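Local coordinates for protein peptide amidase (Stenotrophomonas maltophilia, PDB 1M22) that probably hydrolyses amide bonds as a member of the amidase signature family, at residues Thr152-Arg157 against Gly419-Ile424; Val206-Arg211 against Ala252-Arg257; Val310-Gln315 against Asp411-Pro416; Phe354-Ser359 against Phe366-Leu371. All blocks are in the same frame, centred on the assembly; numbering follows the deposited sequence.

Interaction 1: Thr152-Arg157 against Gly419-Ile424; sequences TRNPYR and GVAWPI
Ile424 and Arg153 meet in the first of two van der Waals touches between these loop segments, each a methyl group set beside a side-chain nitrogen; the segments share no hydrogen bond. The methyl CD1 of Ile424 lies 3.7 Å from NH1 of Arg153, approaching the guanidinium obliquely, and the two side chains cross at about a right angle. The arginine is extended from CG to NE, and its CG also passes 4.2 Å from CD1 of Ile424. In the second touch, CB of Ala421 sits 3.5 Å from ND2 of Asn154; the small methyl suits a place beside a buried amide.

The polar contacts run within Thr152-Arg157, which leads from strand 150-151 toward helix 167-174, or to its surroundings. With CG anti to the backbone N (chi1 -170°), Asn154 turns its carboxamide toward the chain that follows, and OD1 accepts from Tyr156 N at 2.8 Å, in the carbonyl plane. This is an Asx turn, set within a type I beta turn closed by Arg157 N to Asn154 O at 3.2 Å. ND2 gives its hydrogens to Ser161 O and Ile196 O, while Arg153 NH1 bonds to Ile158 O. In Gly419-Ile424, after strand 412-416, Trp422 and Ile424 make backbone bonds to Ser161 and Ser159.

The side chain of Thr152 is about 10 Å from those of the active-site residues Lys86 and Ser165. The chemistry implies a division of labour: Asn154, with both ends of its amide hydrogen-bonded, fixes the turn, whereas Ala421 packs on Asn154 and Ile424 on Arg153 without hydrogen bonds between the segments.

Interaction 2: Val206-Arg211 against Ala252-Arg257; sequences VGLVSR and ATMPGR
Arg257 holds two successive carbonyls of the opposing loop with the two ends of its guanidinium. NH2 donates to Gly207 O at 2.8 Å and NH1 to Leu208 O at 3.1 Å, the second bond being the straighter (163° at the hydrogen). Both oxygens lie at the edge of the guanidinium, close to its plane, a planar fork for which arginine is well suited. Over one face of the group stands Met254, its SD 3.4 Å above the centre. The same thioether reaches Leu208, with CE 3.5 Å from CD1; the methionine, extended throughout, puts it between leucine and arginine.

These are irregular loops: Val206-Arg211 lies between strand 200-203 and strand 223-228, and Ala252-Arg257 between helix 231-241 and strand 275-279. The arginine chain bends at chi3 (-66°), swinging the planar head toward the carbonyls. NH2 has a further acceptor in Thr251 O, just before its own segment. Gly207 takes a phi of 118°, where a CB would be jammed against the carbonyl O of Val206 and would point at the opposing loop. Behind the first shell, Leu208 packs on Leu238 of helix 231-241 and on Tyr262, and its backbone is bonded to Gly243; Met254 rests on Trp468.

Interaction 3: Val310-Gln315 against Asp411-Pro416; sequences VELPNQ and DALVAP
Leu413 and Leu312 reach each other through different first torsions. In Leu413, CG stands anti to the carbonyl carbon (chi1 -57°), whereas in Leu312 it stands anti to the backbone N (chi1 -177°). The side chains cross at about a right angle, and their branches meet methyl to methyl, CD1 of Leu312 lying 4.0 Å from CD1 of Leu413. The other branch of Leu413 serves Val310: CD2 is 4.3 Å from CG2 of the valine. One forked side chain thus spreads its two methyls between two neighbours, a task that leucine performs well, while the beta-branched valine suits the extended backbone of a strand end. All three residues are buried, and nothing polar passes between the segments.

The contact belongs to one end of the large mixed sheet. Val310 closes the outermost strand 306-310, and Leu413 lies on strand 412-416; strand 275-279 runs parallel between them, and Leu278 of that strand and Gln280 just after it make backbone bonds with Val310. The side chains therefore join over the face of an intervening strand, with CA of Val310 8.6 Å from CA of Leu413. Helix 383-407 lies against this face, Leu405 touching Leu413, while Pro416 meets helix 289-302.

Beyond Val310 the chain leaves the sheet and bends in a type II beta turn from Leu312 to Gln315, closed by Gln315 N to Leu312 O at 3.3 Å. Pro313 fits the second position of the turn, and Asn314 tolerates the positive phi (66°) of the third. Pro313 packs on Ala403 and Ala404, and Asn314 ND2 bonds to Glu399 O, tying the turn to helix 383-407.

Interaction 4: Phe354-Ser359 against Phe366-Leu371; sequences FNQAHS and FGQELL
Asn355 and Gln368 meet amide to amide, their side chains oblique and their amide planes 51° apart. ND2 of Asn355 donates to OE1 of Gln368 at 2.9 Å. The bond is nearly straight at the hydrogen (167°) and lies in the asparagine's own amide plane, yet it reaches the glutamine oxygen from above the carbonyl plane rather than on a lone pair. Gln368 gets there by placing CG between its backbone N and carbonyl carbon (chi1 62°), the crowded position, and running straight on from it. The oxygen also rests 3.3 Å from CB of Asn355.

Two further side chains flank this pair. Gln356, at about a right angle to Gln368, lays CG 3.5 Å from NE2, a touch of its aliphatic stem rather than of its amide. Leu371 brings CD1 to 3.6 Å from ND2 of Asn355, again crossing at about a right angle, and continues onto Leu348, Leu351 and Ile352 of helix 348-357. Asn355 belongs to the last turn of that helix; Gln368 is the N-cap residue of helix 369-375.

NE2 of Gln368 donates to Ile352 O, so the glutamine accepts from one residue of helix 348-357 and donates to another. Neutral amides suit this buried join: each can give and take hydrogen bonds without carrying a charge inside, and the paired use of OE1 and NE2 fixes which way round the Gln368 amide sits.

From the N terminus, Thr152-Arg157 opens the widest loop, which interaction 1 closes only at Gly419-Ile424, joining the loop after strand 150-151 to the loop after strand 412-416; the other three contacts nest inside it, and none cross. Interaction 2 comes first, closing a loop of some forty residues and joining the loop after strand 200-203 to the one between helix 231-241 and strand 275-279, on the opposite side of the chain's centre from interaction 1. Interaction 3 then opens at the end of the outermost strand 306-310. Within its largely helical loop, interaction 4 brings two helix ends together after a handful of residues. The chain next returns to the sheet at strand 412-416, closing interaction 3.

Interaction 1: Thr152-Arg157 against Gly419-Ile424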
loop_
_atom_site.group_PDB
_atom_site.type_symbol
_atom_site.label_atom_id
_atom_site.label_comp_id
_atom_site.label_asym_id
_atom_site.label_seq_id
_atom_site.Cartn_x
_atom_site.Cartn_y
_atom_site.Cartn_z
ATOM N N THR A 152 -7.788 -11.402 8.059
ATOM C CA THR A 152 -8.170 -11.123 6.682
ATOM C C THR A 152 -7.687 -12.316 5.855
ATOM O O THR A 152 -6.632 -12.885 6.132
ATOM C CB THR A 152 -7.520 -9.814 6.189
ATOM O OG1 THR A 152 -8.037 -8.717 6.955
ATOM C CG2 THR A 152 -7.819 -9.576 4.711
ATOM N N ARG A 153 -8.461 -12.693 4.842
ATOM C CA ARG A 153 -8.125 -13.839 4.005
ATOM C C ARG A 153 -7.893 -13.497 2.542
ATOM O O ARG A 153 -8.513 -12.581 2.004
ATOM C CB ARG A 153 -9.236 -14.890 4.106
ATOM C CG ARG A 153 -9.413 -15.423 5.516
ATOM C CD ARG A 153 -10.604 -16.351 5.647
ATOM N NE ARG A 153 -10.703 -16.882 7.007
ATOM C CZ ARG A 153 -9.900 -17.815 7.510
ATOM N NH1 ARG A 153 -8.931 -18.337 6.771
ATOM N NH2 ARG A 153 -10.064 -18.225 8.760
ATOM N N ASN A 154 -6.998 -14.245 1.903
ATOM C CA ASN A 154 -6.702 -14.043 0.489
ATOM C C ASN A 154 -7.915 -14.543 -0.299
ATOM O O ASN A 154 -8.318 -15.700 -0.161
ATOM C CB ASN A 154 -5.462 -14.842 0.101
ATOM C CG ASN A 154 -4.956 -14.496 -1.276
ATOM O OD1 ASN A 154 -5.718 -14.488 -2.246
ATOM N ND2 ASN A 154 -3.659 -14.210 -1.374
ATOM N N PRO A 155 -8.509 -13.687 -1.140
ATOM C CA PRO A 155 -9.682 -14.111 -1.911
ATOM C C PRO A 155 -9.440 -15.181 -2.970
ATOM O O PRO A 155 -10.389 -15.822 -3.433
ATOM C CB PRO A 155 -10.196 -12.800 -2.501
ATOM C CG PRO A 155 -8.935 -12.018 -2.719
ATOM C CD PRO A 155 -8.132 -12.297 -1.461
ATOM N N TYR A 156 -8.185 -15.382 -3.355
ATOM C CA TYR A 156 -7.867 -16.390 -4.360
ATOM C C TYR A 156 -7.882 -17.796 -3.771
ATOM O O TYR A 156 -8.042 -18.777 -4.492
ATOM C CB TYR A 156 -6.513 -16.090 -5.020
ATOM C CG TYR A 156 -6.566 -14.871 -5.914
ATOM C CD1 TYR A 156 -6.463 -13.585 -5.383
ATOM C CD2 TYR A 156 -6.807 -15.002 -7.283
ATOM C CE1 TYR A 156 -6.605 -12.459 -6.194
ATOM C CE2 TYR A 156 -6.952 -13.884 -8.100
ATOM C CZ TYR A 156 -6.852 -12.618 -7.548
ATOM O OH TYR A 156 -7.014 -11.506 -8.352
ATOM N N ARG A 157 -7.722 -17.877 -2.455
ATOM C CA ARG A 157 -7.742 -19.144 -1.721
ATOM C C ARG A 157 -7.839 -18.693 -0.269
ATOM O O ARG A 157 -6.836 -18.331 0.341
ATOM C CB ARG A 157 -6.459 -19.921 -1.980
ATOM C CG ARG A 157 -6.467 -21.343 -1.484
ATOM C CD ARG A 157 -5.235 -22.019 -2.061
ATOM N NE ARG A 157 -5.616 -22.820 -3.181
ATOM C CZ ARG A 157 -5.340 -22.804 -4.479
ATOM N NH1 ARG A 157 -4.557 -21.955 -5.134
ATOM N NH2 ARG A 157 -5.949 -23.765 -5.140
ATOM N N GLY A 419 7.003 -14.208 -3.525
ATOM C CA GLY A 419 6.503 -15.516 -3.914
ATOM C C GLY A 419 4.987 -15.503 -3.850
ATOM O O GLY A 419 4.373 -14.437 -3.915
ATOM N N VAL A 420 4.370 -16.674 -3.723
ATOM C CA VAL A 420 2.914 -16.740 -3.651
ATOM C C VAL A 420 2.415 -16.882 -2.222
ATOM O O VAL A 420 3.183 -17.166 -1.303
ATOM C CB VAL A 420 2.355 -17.911 -4.482
ATOM C CG1 VAL A 420 2.714 -17.721 -5.945
ATOM C CG2 VAL A 420 2.896 -19.232 -3.958
ATOM N N ALA A 421 1.116 -16.672 -2.044
ATOM C CA ALA A 421 0.491 -16.773 -0.734
ATOM C C ALA A 421 0.730 -18.146 -0.111
ATOM O O ALA A 421 0.776 -19.162 -0.806
ATOM C CB ALA A 421 -1.003 -16.506 -0.853
ATOM N N TRP A 422 0.866 -18.153 1.208
ATOM C CA TRP A 422 1.108 -19.367 1.978
ATOM C C TRP A 422 -0.067 -19.619 2.920
ATOM O O TRP A 422 -0.855 -18.714 3.197
ATOM C CB TRP A 422 2.386 -19.187 2.796
ATOM C CG TRP A 422 2.337 -17.964 3.667
ATOM C CD1 TRP A 422 1.912 -17.894 4.963
ATOM C CD2 TRP A 422 2.664 -16.622 3.280
ATOM N NE1 TRP A 422 1.952 -16.593 5.408
ATOM C CE2 TRP A 422 2.410 -15.791 4.394
ATOM C CE3 TRP A 422 3.144 -16.041 2.098
ATOM C CZ2 TRP A 422 2.620 -14.408 4.362
ATOM C CZ3 TRP A 422 3.353 -14.663 2.065
ATOM C CH2 TRP A 422 3.090 -13.864 3.192
ATOM N N PRO A 423 -0.210 -20.859 3.416
ATOM C CA PRO A 423 -1.307 -21.173 4.336
ATOM C C PRO A 423 -1.205 -20.269 5.563
ATOM O O PRO A 423 -0.125 -20.118 6.135
ATOM C CB PRO A 423 -1.053 -22.639 4.685
ATOM C CG PRO A 423 -0.402 -23.172 3.455
ATOM C CD PRO A 423 0.559 -22.070 3.079
ATOM N N ILE A 424 -2.320 -19.668 5.964
ATOM C CA ILE A 424 -2.326 -18.785 7.124
ATOM C C ILE A 424 -1.844 -19.498 8.383
ATOM O O ILE A 424 -1.030 -18.959 9.131
ATOM C CB ILE A 424 -3.738 -18.210 7.385
ATOM C CG1 ILE A 424 -4.149 -17.299 6.223
ATOM C CG2 ILE A 424 -3.756 -17.436 8.702
ATOM C CD1 ILE A 424 -5.582 -16.817 6.299
#

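Interaction 2: Val206-Arg211 against Ala252-Arg257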
loop_
_atom_site.group_PDB
_atom_site.type_symbol
_atom_site.label_atom_id
_atom_site.label_comp_id
_atom_site.label_asym_id
_atom_site.label_seq_id
_atom_site.Cartn_x
_atom_site.Cartn_y
_atom_site.Cartn_z
ATOM N N VAL A 206 9.320 8.856 -0.396
ATOM C CA VAL A 206 8.942 9.415 0.895
ATOM C C VAL A 206 8.958 10.935 0.762
ATOM O O VAL A 206 9.986 11.534 0.444
ATOM C CB VAL A 206 9.916 8.966 2.002
ATOM C CG1 VAL A 206 9.638 9.741 3.286
ATOM C CG2 VAL A 206 9.756 7.472 2.247
ATOM N N GLY A 207 7.804 11.549 0.991
ATOM C CA GLY A 207 7.703 12.991 0.868
ATOM C C GLY A 207 6.722 13.420 -0.206
ATOM O O GLY A 207 6.317 14.582 -0.235
ATOM N N LEU A 208 6.335 12.506 -1.093
ATOM C CA LEU A 208 5.383 12.859 -2.143
ATOM C C LEU A 208 3.981 13.010 -1.564
ATOM O O LEU A 208 3.232 13.900 -1.959
ATOM C CB LEU A 208 5.359 11.793 -3.246
ATOM C CG LEU A 208 4.397 12.101 -4.407
ATOM C CD1 LEU A 208 4.861 13.351 -5.148
ATOM C CD2 LEU A 208 4.334 10.910 -5.358
ATOM N N VAL A 209 3.642 12.130 -0.624
ATOM C CA VAL A 209 2.333 12.120 0.023
ATOM C C VAL A 209 2.499 12.312 1.529
ATOM O O VAL A 209 3.282 11.610 2.172
ATOM C CB VAL A 209 1.601 10.781 -0.234
ATOM C CG1 VAL A 209 0.228 10.795 0.429
ATOM C CG2 VAL A 209 1.479 10.531 -1.733
ATOM N N SER A 210 1.750 13.251 2.095
ATOM C CA SER A 210 1.852 13.525 3.521
ATOM C C SER A 210 1.544 12.328 4.414
ATOM O O SER A 210 0.613 11.567 4.152
ATOM C CB SER A 210 0.911 14.667 3.896
ATOM O OG SER A 210 0.993 14.935 5.285
ATOM N N ARG A 211 2.332 12.181 5.477
ATOM C CA ARG A 211 2.112 11.116 6.447
ATOM C C ARG A 211 1.342 11.664 7.648
ATOM O O ARG A 211 1.125 10.951 8.631
ATOM C CB ARG A 211 3.440 10.521 6.943
ATOM C CG ARG A 211 4.148 9.564 5.980
ATOM C CD ARG A 211 4.955 10.302 4.920
ATOM N NE ARG A 211 5.939 11.201 5.521
ATOM C CZ ARG A 211 7.070 10.810 6.101
ATOM N NH1 ARG A 211 7.392 9.524 6.160
ATOM N NH2 ARG A 211 7.866 11.711 6.663
ATOM N N ALA A 252 8.345 18.837 2.038
ATOM C CA ALA A 252 9.006 20.070 1.624
ATOM C C ALA A 252 10.329 19.777 0.915
ATOM O O ALA A 252 10.957 20.682 0.363
ATOM C CB ALA A 252 9.254 20.961 2.837
ATOM N N THR A 253 10.745 18.513 0.923
ATOM C CA THR A 253 12.004 18.117 0.295
ATOM C C THR A 253 11.865 17.769 -1.183
ATOM O O THR A 253 12.861 17.507 -1.856
ATOM C CB THR A 253 12.627 16.893 1.000
ATOM O OG1 THR A 253 11.834 15.730 0.732
ATOM C CG2 THR A 253 12.698 17.122 2.501
ATOM N N MET A 254 10.637 17.761 -1.689
ATOM C CA MET A 254 10.420 17.426 -3.087
ATOM C C MET A 254 10.834 18.541 -4.038
ATOM O O MET A 254 10.400 19.684 -3.898
ATOM C CB MET A 254 8.955 17.073 -3.332
ATOM C CG MET A 254 8.672 16.717 -4.777
ATOM S SD MET A 254 6.973 16.230 -5.045
ATOM C CE MET A 254 7.078 15.598 -6.719
ATOM N N PRO A 255 11.685 18.218 -5.023
ATOM C CA PRO A 255 12.149 19.207 -5.999
ATOM C C PRO A 255 11.109 19.486 -7.079
ATOM O O PRO A 255 10.529 18.563 -7.652
ATOM C CB PRO A 255 13.411 18.562 -6.560
ATOM C CG PRO A 255 13.055 17.111 -6.553
ATOM C CD PRO A 255 12.395 16.937 -5.200
ATOM N N GLY A 256 10.875 20.768 -7.342
ATOM C CA GLY A 256 9.921 21.167 -8.360
ATOM C C GLY A 256 8.564 20.493 -8.317
ATOM O O GLY A 256 8.106 19.955 -9.326
ATOM N N ARG A 257 7.912 20.517 -7.159
ATOM C CA ARG A 257 6.591 19.913 -7.042
ATOM C C ARG A 257 5.597 20.804 -7.775
ATOM O O ARG A 257 5.696 22.031 -7.723
ATOM C CB ARG A 257 6.170 19.793 -5.575
ATOM C CG ARG A 257 4.801 19.138 -5.384
ATOM C CD ARG A 257 4.260 19.368 -3.980
ATOM N NE ARG A 257 5.058 18.713 -2.945
ATOM C CZ ARG A 257 4.924 17.441 -2.578
ATOM N NH1 ARG A 257 4.018 16.666 -3.160
ATOM N NH2 ARG A 257 5.692 16.951 -1.615
#

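Interaction 3: Val310-Gln315 against Asp411-Pro416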
loop_
_atom_site.group_PDB
_atom_site.type_symbol
_atom_site.label_atom_id
_atom_site.label_comp_id
_atom_site.label_asym_id
_atom_site.label_seq_id
_atom_site.Cartn_x
_atom_site.Cartn_y
_atom_site.Cartn_z
ATOM N N VAL A 310 21.213 -7.594 -13.914
ATOM C CA VAL A 310 22.097 -6.843 -13.037
ATOM C C VAL A 310 21.913 -7.263 -11.586
ATOM O O VAL A 310 20.894 -7.849 -11.220
ATOM C CB VAL A 310 21.840 -5.315 -13.141
ATOM C CG1 VAL A 310 21.982 -4.854 -14.584
ATOM C CG2 VAL A 310 20.459 -4.976 -12.602
ATOM N N GLU A 311 22.916 -6.971 -10.767
ATOM C CA GLU A 311 22.866 -7.288 -9.350
ATOM C C GLU A 311 22.804 -5.977 -8.582
ATOM O O GLU A 311 23.496 -5.015 -8.919
ATOM C CB GLU A 311 24.106 -8.078 -8.926
ATOM C CG GLU A 311 24.210 -9.458 -9.550
ATOM C CD GLU A 311 25.397 -10.241 -9.027
ATOM O OE1 GLU A 311 26.543 -9.779 -9.206
ATOM O OE2 GLU A 311 25.184 -11.320 -8.434
ATOM N N LEU A 312 21.960 -5.934 -7.559
ATOM C CA LEU A 312 21.815 -4.736 -6.748
ATOM C C LEU A 312 22.956 -4.659 -5.744
ATOM O O LEU A 312 23.103 -5.535 -4.893
ATOM C CB LEU A 312 20.476 -4.761 -6.003
ATOM C CG LEU A 312 20.148 -3.531 -5.155
ATOM C CD1 LEU A 312 19.964 -2.323 -6.057
ATOM C CD2 LEU A 312 18.879 -3.786 -4.353
ATOM N N PRO A 313 23.793 -3.616 -5.839
ATOM C CA PRO A 313 24.907 -3.483 -4.898
ATOM C C PRO A 313 24.383 -3.331 -3.473
ATOM O O PRO A 313 23.375 -2.659 -3.244
ATOM C CB PRO A 313 25.623 -2.222 -5.387
ATOM C CG PRO A 313 25.316 -2.199 -6.856
ATOM C CD PRO A 313 23.855 -2.571 -6.877
ATOM N N ASN A 314 25.062 -3.969 -2.524
ATOM C CA ASN A 314 24.692 -3.904 -1.111
ATOM C C ASN A 314 23.360 -4.554 -0.753
ATOM O O ASN A 314 22.785 -4.259 0.295
ATOM C CB ASN A 314 24.687 -2.449 -0.630
ATOM C CG ASN A 314 26.072 -1.841 -0.605
ATOM O OD1 ASN A 314 26.984 -2.382 0.018
ATOM N ND2 ASN A 314 26.236 -0.709 -1.279
ATOM N N GLN A 315 22.875 -5.442 -1.613
ATOM C CA GLN A 315 21.612 -6.135 -1.371
ATOM C C GLN A 315 21.503 -6.669 0.061
ATOM O O GLN A 315 22.259 -7.556 0.461
ATOM C CB GLN A 315 21.457 -7.288 -2.369
ATOM C CG GLN A 315 20.374 -8.304 -2.019
ATOM C CD GLN A 315 18.975 -7.723 -2.060
ATOM O OE1 GLN A 315 18.668 -6.760 -1.358
ATOM N NE2 GLN A 315 18.115 -8.312 -2.884
ATOM N N ASP A 411 16.663 3.056 -16.325
ATOM C CA ASP A 411 15.529 3.877 -15.923
ATOM C C ASP A 411 14.812 3.250 -14.739
ATOM O O ASP A 411 14.157 3.942 -13.964
ATOM C CB ASP A 411 14.541 4.015 -17.077
ATOM C CG ASP A 411 15.113 4.792 -18.228
ATOM O OD1 ASP A 411 15.463 4.178 -19.259
ATOM O OD2 ASP A 411 15.222 6.023 -18.086
ATOM N N ALA A 412 14.935 1.936 -14.612
ATOM C CA ALA A 412 14.290 1.221 -13.525
ATOM C C ALA A 412 14.885 -0.161 -13.345
ATOM O O ALA A 412 15.596 -0.678 -14.215
ATOM C CB ALA A 412 12.791 1.101 -13.792
ATOM N N LEU A 413 14.591 -0.746 -12.191
ATOM C CA LEU A 413 15.022 -2.092 -11.860
ATOM C C LEU A 413 13.728 -2.880 -11.719
ATOM O O LEU A 413 12.736 -2.360 -11.207
ATOM C CB LEU A 413 15.777 -2.103 -10.529
ATOM C CG LEU A 413 17.002 -1.190 -10.460
ATOM C CD1 LEU A 413 17.591 -1.208 -9.059
ATOM C CD2 LEU A 413 18.032 -1.651 -11.478
ATOM N N VAL A 414 13.724 -4.118 -12.194
ATOM C CA VAL A 414 12.535 -4.952 -12.076
ATOM C C VAL A 414 12.888 -6.329 -11.540
ATOM O O VAL A 414 14.034 -6.778 -11.635
ATOM C CB VAL A 414 11.795 -5.119 -13.425
ATOM C CG1 VAL A 414 11.394 -3.759 -13.966
ATOM C CG2 VAL A 414 12.666 -5.872 -14.415
ATOM N N ALA A 415 11.892 -6.995 -10.971
ATOM C CA ALA A 415 12.075 -8.322 -10.405
ATOM C C ALA A 415 10.726 -8.829 -9.945
ATOM O O ALA A 415 9.764 -8.068 -9.866
ATOM C CB ALA A 415 13.013 -8.244 -9.203
ATOM N N PRO A 416 10.623 -10.138 -9.672
ATOM C CA PRO A 416 9.329 -10.633 -9.197
ATOM C C PRO A 416 9.196 -9.934 -7.842
ATOM O O PRO A 416 10.195 -9.750 -7.145
ATOM C CB PRO A 416 9.568 -12.131 -9.029
ATOM C CG PRO A 416 10.657 -12.427 -10.017
ATOM C CD PRO A 416 11.579 -11.240 -9.869
#

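Interaction 4: Phe354-Ser359 against Phe366-Leu371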
loop_
_atom_site.group_PDB
_atom_site.type_symbol
_atom_site.label_atom_id
_atom_site.label_comp_id
_atom_site.label_asym_id
_atom_site.label_seq_id
_atom_site.Cartn_x
_atom_site.Cartn_y
_atom_site.Cartn_z
ATOM N N PHE A 354 -1.418 -2.249 28.287
ATOM C CA PHE A 354 -2.766 -2.586 27.848
ATOM C C PHE A 354 -2.828 -4.006 27.301
ATOM O O PHE A 354 -3.720 -4.776 27.657
ATOM C CB PHE A 354 -3.254 -1.601 26.775
ATOM C CG PHE A 354 -4.588 -1.969 26.177
ATOM C CD1 PHE A 354 -4.678 -2.919 25.161
ATOM C CD2 PHE A 354 -5.760 -1.386 26.648
ATOM C CE1 PHE A 354 -5.913 -3.283 24.626
ATOM C CE2 PHE A 354 -6.999 -1.743 26.121
ATOM C CZ PHE A 354 -7.076 -2.694 25.108
ATOM N N ASN A 355 -1.885 -4.356 26.433
ATOM C CA ASN A 355 -1.880 -5.692 25.856
ATOM C C ASN A 355 -1.702 -6.765 26.923
ATOM O O ASN A 355 -2.278 -7.845 26.822
ATOM C CB ASN A 355 -0.784 -5.822 24.791
ATOM C CG ASN A 355 -1.076 -4.993 23.555
ATOM O OD1 ASN A 355 -2.234 -4.787 23.194
ATOM N ND2 ASN A 355 -0.024 -4.528 22.894
ATOM N N GLN A 356 -0.908 -6.462 27.946
ATOM C CA GLN A 356 -0.682 -7.414 29.027
ATOM C C GLN A 356 -1.965 -7.608 29.829
ATOM O O GLN A 356 -2.284 -8.724 30.242
ATOM C CB GLN A 356 0.439 -6.919 29.944
ATOM C CG GLN A 356 1.796 -6.843 29.268
ATOM C CD GLN A 356 2.893 -6.380 30.203
ATOM O OE1 GLN A 356 2.810 -5.301 30.789
ATOM N NE2 GLN A 356 3.932 -7.195 30.346
ATOM N N ALA A 357 -2.699 -6.518 30.033
ATOM C CA ALA A 357 -3.953 -6.559 30.780
ATOM C C ALA A 357 -5.039 -7.252 29.966
ATOM O O ALA A 357 -6.014 -7.762 30.519
ATOM C CB ALA A 357 -4.391 -5.146 31.142
ATOM N N HIS A 358 -4.872 -7.259 28.647
ATOM C CA HIS A 358 -5.830 -7.903 27.755
ATOM C C HIS A 358 -5.111 -8.989 26.959
ATOM O O HIS A 358 -5.368 -9.176 25.770
ATOM C CB HIS A 358 -6.441 -6.878 26.790
ATOM C CG HIS A 358 -7.207 -5.785 27.470
ATOM N ND1 HIS A 358 -6.595 -4.785 28.195
ATOM C CD2 HIS A 358 -8.536 -5.537 27.536
ATOM C CE1 HIS A 358 -7.514 -3.969 28.679
ATOM N NE2 HIS A 358 -8.700 -4.403 28.293
ATOM N N SER A 359 -4.213 -9.704 27.631
ATOM C CA SER A 359 -3.427 -10.761 27.002
ATOM C C SER A 359 -4.255 -11.818 26.276
ATOM O O SER A 359 -3.842 -12.328 25.235
ATOM C CB SER A 359 -2.534 -11.437 28.046
ATOM O OG SER A 359 -3.304 -11.996 29.096
ATOM N N PHE A 366 0.638 -14.389 19.185
ATOM C CA PHE A 366 2.051 -14.032 19.262
ATOM C C PHE A 366 2.214 -12.868 20.237
ATOM O O PHE A 366 1.227 -12.288 20.684
ATOM C CB PHE A 366 2.632 -13.684 17.879
ATOM C CG PHE A 366 1.896 -12.597 17.153
ATOM C CD1 PHE A 366 0.721 -12.873 16.460
ATOM C CD2 PHE A 366 2.387 -11.295 17.149
ATOM C CE1 PHE A 366 0.044 -11.867 15.770
ATOM C CE2 PHE A 366 1.717 -10.281 16.462
ATOM C CZ PHE A 366 0.546 -10.570 15.771
ATOM N N GLY A 367 3.457 -12.532 20.564
ATOM C CA GLY A 367 3.705 -11.477 21.533
ATOM C C GLY A 367 3.790 -10.040 21.058
ATOM O O GLY A 367 3.229 -9.668 20.023
ATOM N N GLN A 368 4.491 -9.227 21.844
ATOM C CA GLN A 368 4.674 -7.811 21.538
ATOM C C GLN A 368 6.130 -7.407 21.752
ATOM O O GLN A 368 6.424 -6.323 22.266
ATOM C CB GLN A 368 3.739 -6.956 22.406
ATOM C CG GLN A 368 3.976 -7.056 23.911
ATOM C CD GLN A 368 3.000 -6.206 24.705
ATOM O OE1 GLN A 368 2.438 -5.241 24.188
ATOM N NE2 GLN A 368 2.805 -6.548 25.976
ATOM N N GLU A 369 7.035 -8.281 21.324
ATOM C CA GLU A 369 8.471 -8.064 21.465
ATOM C C GLU A 369 9.011 -6.792 20.818
ATOM O O GLU A 369 9.943 -6.181 21.338
ATOM C CB GLU A 369 9.242 -9.272 20.920
ATOM C CG GLU A 369 8.908 -10.582 21.626
ATOM C CD GLU A 369 7.845 -11.403 20.912
ATOM O OE1 GLU A 369 7.010 -10.828 20.184
ATOM O OE2 GLU A 369 7.834 -12.639 21.090
ATOM N N LEU A 370 8.445 -6.392 19.683
ATOM C CA LEU A 370 8.917 -5.183 19.018
ATOM C C LEU A 370 8.521 -3.940 19.811
ATOM O O LEU A 370 9.284 -2.978 19.880
ATOM C CB LEU A 370 8.388 -5.112 17.581
ATOM C CG LEU A 370 8.961 -6.194 16.658
ATOM C CD1 LEU A 370 8.310 -6.088 15.287
ATOM C CD2 LEU A 370 10.474 -6.040 16.544
ATOM N N LEU A 371 7.332 -3.961 20.411
ATOM C CA LEU A 371 6.894 -2.831 21.224
ATOM C C LEU A 371 7.839 -2.705 22.415
ATOM O O LEU A 371 8.279 -1.611 22.761
ATOM C CB LEU A 371 5.472 -3.040 21.749
ATOM C CG LEU A 371 4.333 -3.234 20.747
ATOM C CD1 LEU A 371 3.008 -3.193 21.492
ATOM C CD2 LEU A 371 4.370 -2.136 19.686
#